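PDB 5V4T: hypothetic aldehyde deformylating oxygenase from Sulfolobus tokodaii, which probably acts as a ferritin-like iron-dependent oxidoreductase, with an aldehyde-deformylating oxygenase activity. Local coordinates for residues F61-K69 against L131-I141. Sequence-based numbering, arbitrary orientation.
Sequences FDFFNEYFK and LLKFNEGIKRI
With CG anti to the backbone N in F63 (chi1 163°) and Y67 (chi1 -167°), the torsions bring F63 over G137 and Y67 against F134, across two antiparallel helices of a ferritin-like bundle. The two helices illustrate aromatic packing between antiparallel neighbours: the segment axes are 11.1 Å apart, with rings and isoleucine side chains between them. F63 is the knob of a knobs-into-holes packing, its hole formed by F134, G137, I138 and I141. Glycine is the key to that hole, because F63 CE1 rests 3.7 Å from G137 CA, where a beta carbon would clash. F134 meets Y67 edge-to-face, the planes inclined at 60° and the centroids 4.8 Å apart. Beyond Y67, F134 CE1 meets F68 obliquely, 3.9 Å from F68 CE2, and also touches F64 of helix 49-67; S20 of helix 10-23 touches F64, F68 and F134. Toward the metal site, F64 CE2 packs 3.7 Å from I141 CD1, and I141 itself lies beside the iron ligand E145, so this layer adjoins the iron centre. The phenol is anchored at its far end, where Y67 OH hydrogen-bonds to D2, whose carboxylate also accepts hydrogen bonds from the backbone N-H groups of K133 and F134 at the start of helix 132-155. A leucine in place of Y67 has neither ring face nor hydroxyl, and would probably leave the F134 edge less firmly packed and D2 short of one hydrogen-bond partner. At the heart of the cluster, F134 CD1 stands 3.5 Å above the Y67 ring plane, over its centre.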
loop_
_atom_site.group_PDB
_atom_site.type_symbol
_atom_site.label_atom_id
_atom_site.label_comp_id
_atom_site.label_asym_id
_atom_site.label_seq_id
_atom_site.Cartn_x
_atom_site.Cartn_y
_atom_site.Cartn_z
ATOM N N PHE A 61 3.659 2.462 9.778
ATOM C CA PHE A 61 4.448 3.699 9.633
ATOM C C PHE A 61 5.588 3.689 10.561
ATOM O O PHE A 61 6.733 4.022 10.171
ATOM C CB PHE A 61 3.606 4.907 10.007
ATOM C CG PHE A 61 2.773 5.446 8.910
ATOM C CD1 PHE A 61 2.541 4.758 7.706
ATOM C CD2 PHE A 61 2.123 6.651 9.138
ATOM C CE1 PHE A 61 1.728 5.290 6.736
ATOM C CE2 PHE A 61 1.308 7.191 8.167
ATOM C CZ PHE A 61 1.107 6.507 6.966
ATOM N N ASP A 62 5.334 3.294 11.787
ATOM C CA ASP A 62 6.403 3.297 12.801
ATOM C C ASP A 62 7.511 2.301 12.450
ATOM O O ASP A 62 8.664 2.560 12.705
ATOM C CB ASP A 62 5.877 3.067 14.191
ATOM C CG ASP A 62 5.035 4.259 14.692
ATOM O OD1 ASP A 62 5.155 5.365 14.112
ATOM O OD2 ASP A 62 4.192 4.062 15.578
ATOM N N PHE A 63 7.171 1.143 11.912
ATOM C CA PHE A 63 8.171 0.169 11.458
ATOM C C PHE A 63 9.120 0.801 10.413
ATOM O O PHE A 63 10.357 0.660 10.489
ATOM C CB PHE A 63 7.470 -1.077 10.946
ATOM C CG PHE A 63 8.339 -1.941 10.108
ATOM C CD1 PHE A 63 9.293 -2.774 10.689
ATOM C CD2 PHE A 63 8.260 -1.853 8.737
ATOM C CE1 PHE A 63 10.161 -3.506 9.906
ATOM C CE2 PHE A 63 9.092 -2.610 7.932
ATOM C CZ PHE A 63 10.070 -3.417 8.542
ATOM N N PHE A 64 8.552 1.468 9.420
ATOM C CA PHE A 64 9.396 2.028 8.360
ATOM C C PHE A 64 10.210 3.192 8.916
ATOM O O PHE A 64 11.370 3.322 8.583
ATOM C CB PHE A 64 8.575 2.454 7.152
ATOM C CG PHE A 64 8.068 1.303 6.350
ATOM C CD1 PHE A 64 8.946 0.527 5.558
ATOM C CD2 PHE A 64 6.722 0.900 6.447
ATOM C CE1 PHE A 64 8.457 -0.549 4.800
ATOM C CE2 PHE A 64 6.284 -0.160 5.699
ATOM C CZ PHE A 64 7.139 -0.903 4.919
ATOM N N ASN A 65 9.601 3.998 9.753
ATOM C CA ASN A 65 10.334 5.174 10.273
ATOM C C ASN A 65 11.488 4.721 11.118
ATOM O O ASN A 65 12.573 5.241 10.990
ATOM C CB ASN A 65 9.333 6.044 11.023
ATOM C CG ASN A 65 9.963 7.265 11.650
ATOM O OD1 ASN A 65 10.525 8.099 10.973
ATOM N ND2 ASN A 65 9.889 7.343 12.943
ATOM N N GLU A 66 11.289 3.715 11.947
ATOM C CA GLU A 66 12.365 3.186 12.767
ATOM C C GLU A 66 13.428 2.477 11.968
ATOM O O GLU A 66 14.618 2.643 12.200
ATOM C CB GLU A 66 11.824 2.215 13.813
ATOM C CG GLU A 66 10.978 2.908 14.890
ATOM C CD GLU A 66 11.731 4.036 15.626
ATOM O OE1 GLU A 66 12.987 3.931 15.829
ATOM O OE2 GLU A 66 11.058 5.036 16.005
ATOM N N TYR A 67 13.018 1.671 10.987
ATOM C CA TYR A 67 13.972 0.947 10.222
ATOM C C TYR A 67 14.932 1.885 9.466
ATOM O O TYR A 67 16.125 1.562 9.362
ATOM C CB TYR A 67 13.291 0.004 9.201
ATOM C CG TYR A 67 14.249 -0.992 8.601
ATOM C CD1 TYR A 67 14.523 -2.192 9.230
ATOM C CD2 TYR A 67 14.970 -0.683 7.431
ATOM C CE1 TYR A 67 15.446 -3.105 8.692
ATOM C CE2 TYR A 67 15.913 -1.585 6.898
ATOM C CZ TYR A 67 16.143 -2.797 7.542
ATOM O OH TYR A 67 17.085 -3.640 7.008
ATOM N N PHE A 68 14.385 2.944 8.900
ATOM C CA PHE A 68 15.145 3.839 8.022
ATOM C C PHE A 68 15.664 5.102 8.740
ATOM O O PHE A 68 16.105 6.038 8.064
ATOM C CB PHE A 68 14.353 4.186 6.790
ATOM C CG PHE A 68 14.194 3.005 5.861
ATOM C CD1 PHE A 68 15.265 2.481 5.175
ATOM C CD2 PHE A 68 12.961 2.382 5.723
ATOM C CE1 PHE A 68 15.130 1.395 4.317
ATOM C CE2 PHE A 68 12.814 1.290 4.837
ATOM C CZ PHE A 68 13.864 0.820 4.123
ATOM N N LYS A 69 15.645 5.080 10.061
ATOM C CA LYS A 69 16.335 6.165 10.852
ATOM C C LYS A 69 17.685 6.549 10.219
ATOM O O LYS A 69 18.005 7.720 10.081
ATOM C CB LYS A 69 16.628 5.678 12.287
ATOM C CG LYS A 69 15.461 5.671 13.255
ATOM C CD LYS A 69 14.677 6.960 13.156
ATOM C CE LYS A 69 13.705 7.146 14.295
ATOM N NZ LYS A 69 12.817 8.254 13.890
ATOM N N LEU A 131 18.151 -9.626 4.777
ATOM C CA LEU A 131 17.796 -8.532 5.650
ATOM C C LEU A 131 16.716 -9.021 6.625
ATOM O O LEU A 131 15.533 -8.887 6.374
ATOM C CB LEU A 131 17.296 -7.326 4.887
ATOM C CG LEU A 131 18.343 -6.748 3.891
ATOM C CD1 LEU A 131 17.762 -5.782 2.928
ATOM C CD2 LEU A 131 19.475 -6.100 4.726
ATOM N N LEU A 132 17.131 -9.639 7.703
ATOM C CA LEU A 132 16.218 -10.476 8.461
ATOM C C LEU A 132 15.144 -9.730 9.215
ATOM O O LEU A 132 13.987 -10.148 9.172
ATOM C CB LEU A 132 16.955 -11.363 9.461
ATOM C CG LEU A 132 17.962 -12.291 8.834
ATOM C CD1 LEU A 132 18.558 -13.219 9.887
ATOM C CD2 LEU A 132 17.367 -13.129 7.700
ATOM N N LYS A 133 15.491 -8.640 9.908
ATOM C CA LYS A 133 14.494 -7.867 10.624
ATOM C C LYS A 133 13.556 -7.197 9.648
ATOM O O LYS A 133 12.365 -7.128 9.900
ATOM C CB LYS A 133 15.175 -6.830 11.523
ATOM C CG LYS A 133 15.960 -7.502 12.624
ATOM C CD LYS A 133 16.683 -6.419 13.420
ATOM C CE LYS A 133 17.719 -7.024 14.313
ATOM N NZ LYS A 133 18.430 -5.898 14.996
ATOM N N PHE A 134 14.076 -6.692 8.543
ATOM C CA PHE A 134 13.220 -6.067 7.550
ATOM C C PHE A 134 12.214 -7.096 7.037
ATOM O O PHE A 134 11.010 -6.820 6.927
ATOM C CB PHE A 134 14.018 -5.466 6.400
ATOM C CG PHE A 134 13.193 -4.587 5.499
ATOM C CD1 PHE A 134 12.838 -3.299 5.856
ATOM C CD2 PHE A 134 12.718 -5.093 4.325
ATOM C CE1 PHE A 134 12.103 -2.496 5.009
ATOM C CE2 PHE A 134 11.979 -4.315 3.482
ATOM C CZ PHE A 134 11.701 -3.000 3.800
ATOM N N ASN A 135 12.724 -8.278 6.675
ATOM C CA ASN A 135 11.869 -9.313 6.128
ATOM C C ASN A 135 10.758 -9.710 7.096
ATOM O O ASN A 135 9.617 -9.840 6.690
ATOM C CB ASN A 135 12.677 -10.535 5.761
ATOM C CG ASN A 135 11.847 -11.548 5.068
ATOM O OD1 ASN A 135 11.499 -12.609 5.674
ATOM N ND2 ASN A 135 11.561 -11.318 3.809
ATOM N N GLU A 136 11.082 -9.852 8.375
ATOM C CA GLU A 136 10.071 -10.224 9.345
ATOM C C GLU A 136 9.031 -9.145 9.480
ATOM O O GLU A 136 7.810 -9.439 9.603
ATOM C CB GLU A 136 10.722 -10.499 10.692
ATOM C CG GLU A 136 9.729 -10.899 11.775
ATOM C CD GLU A 136 8.951 -12.168 11.517
ATOM O OE1 GLU A 136 9.335 -13.040 10.720
ATOM O OE2 GLU A 136 7.906 -12.300 12.164
ATOM N N GLY A 137 9.455 -7.890 9.373
ATOM C CA GLY A 137 8.542 -6.780 9.451
ATOM C C GLY A 137 7.588 -6.803 8.252
ATOM O O GLY A 137 6.363 -6.622 8.394
ATOM N N ILE A 138 8.104 -7.077 7.090
ATOM C CA ILE A 138 7.235 -7.139 5.894
ATOM C C ILE A 138 6.256 -8.324 6.043
ATOM O O ILE A 138 5.091 -8.177 5.691
ATOM C CB ILE A 138 8.128 -7.312 4.608
ATOM C CG1 ILE A 138 9.005 -6.058 4.368
ATOM C CG2 ILE A 138 7.290 -7.589 3.380
ATOM C CD1 ILE A 138 8.248 -4.788 4.207
ATOM N N LYS A 139 6.714 -9.484 6.521
ATOM C CA LYS A 139 5.797 -10.631 6.713
ATOM C C LYS A 139 4.671 -10.243 7.649
ATOM O O LYS A 139 3.517 -10.673 7.414
ATOM C CB LYS A 139 6.570 -11.841 7.191
ATOM C CG LYS A 139 7.380 -12.431 6.074
ATOM C CD LYS A 139 8.495 -13.339 6.493
ATOM C CE LYS A 139 8.083 -14.399 7.409
ATOM N NZ LYS A 139 9.262 -15.308 7.717
ATOM N N ARG A 140 4.971 -9.456 8.692
ATOM C CA ARG A 140 3.957 -9.013 9.626
ATOM C C ARG A 140 2.953 -8.083 8.969
ATOM O O ARG A 140 1.730 -8.232 9.164
ATOM C CB ARG A 140 4.568 -8.361 10.867
ATOM C CG ARG A 140 5.347 -9.345 11.750
ATOM C CD ARG A 140 6.167 -8.711 12.829
ATOM N NE ARG A 140 6.788 -9.741 13.633
ATOM C CZ ARG A 140 7.718 -9.517 14.569
ATOM N NH1 ARG A 140 8.210 -8.299 14.711
ATOM N NH2 ARG A 140 8.180 -10.527 15.285
ATOM N N ILE A 141 3.429 -7.194 8.125
ATOM C CA ILE A 141 2.538 -6.305 7.415
ATOM C C ILE A 141 1.670 -7.096 6.445
ATOM O O ILE A 141 0.479 -6.863 6.340
ATOM C CB ILE A 141 3.331 -5.202 6.698
ATOM C CG1 ILE A 141 4.019 -4.310 7.718
ATOM C CG2 ILE A 141 2.400 -4.388 5.797
ATOM C CD1 ILE A 141 5.010 -3.310 7.096
#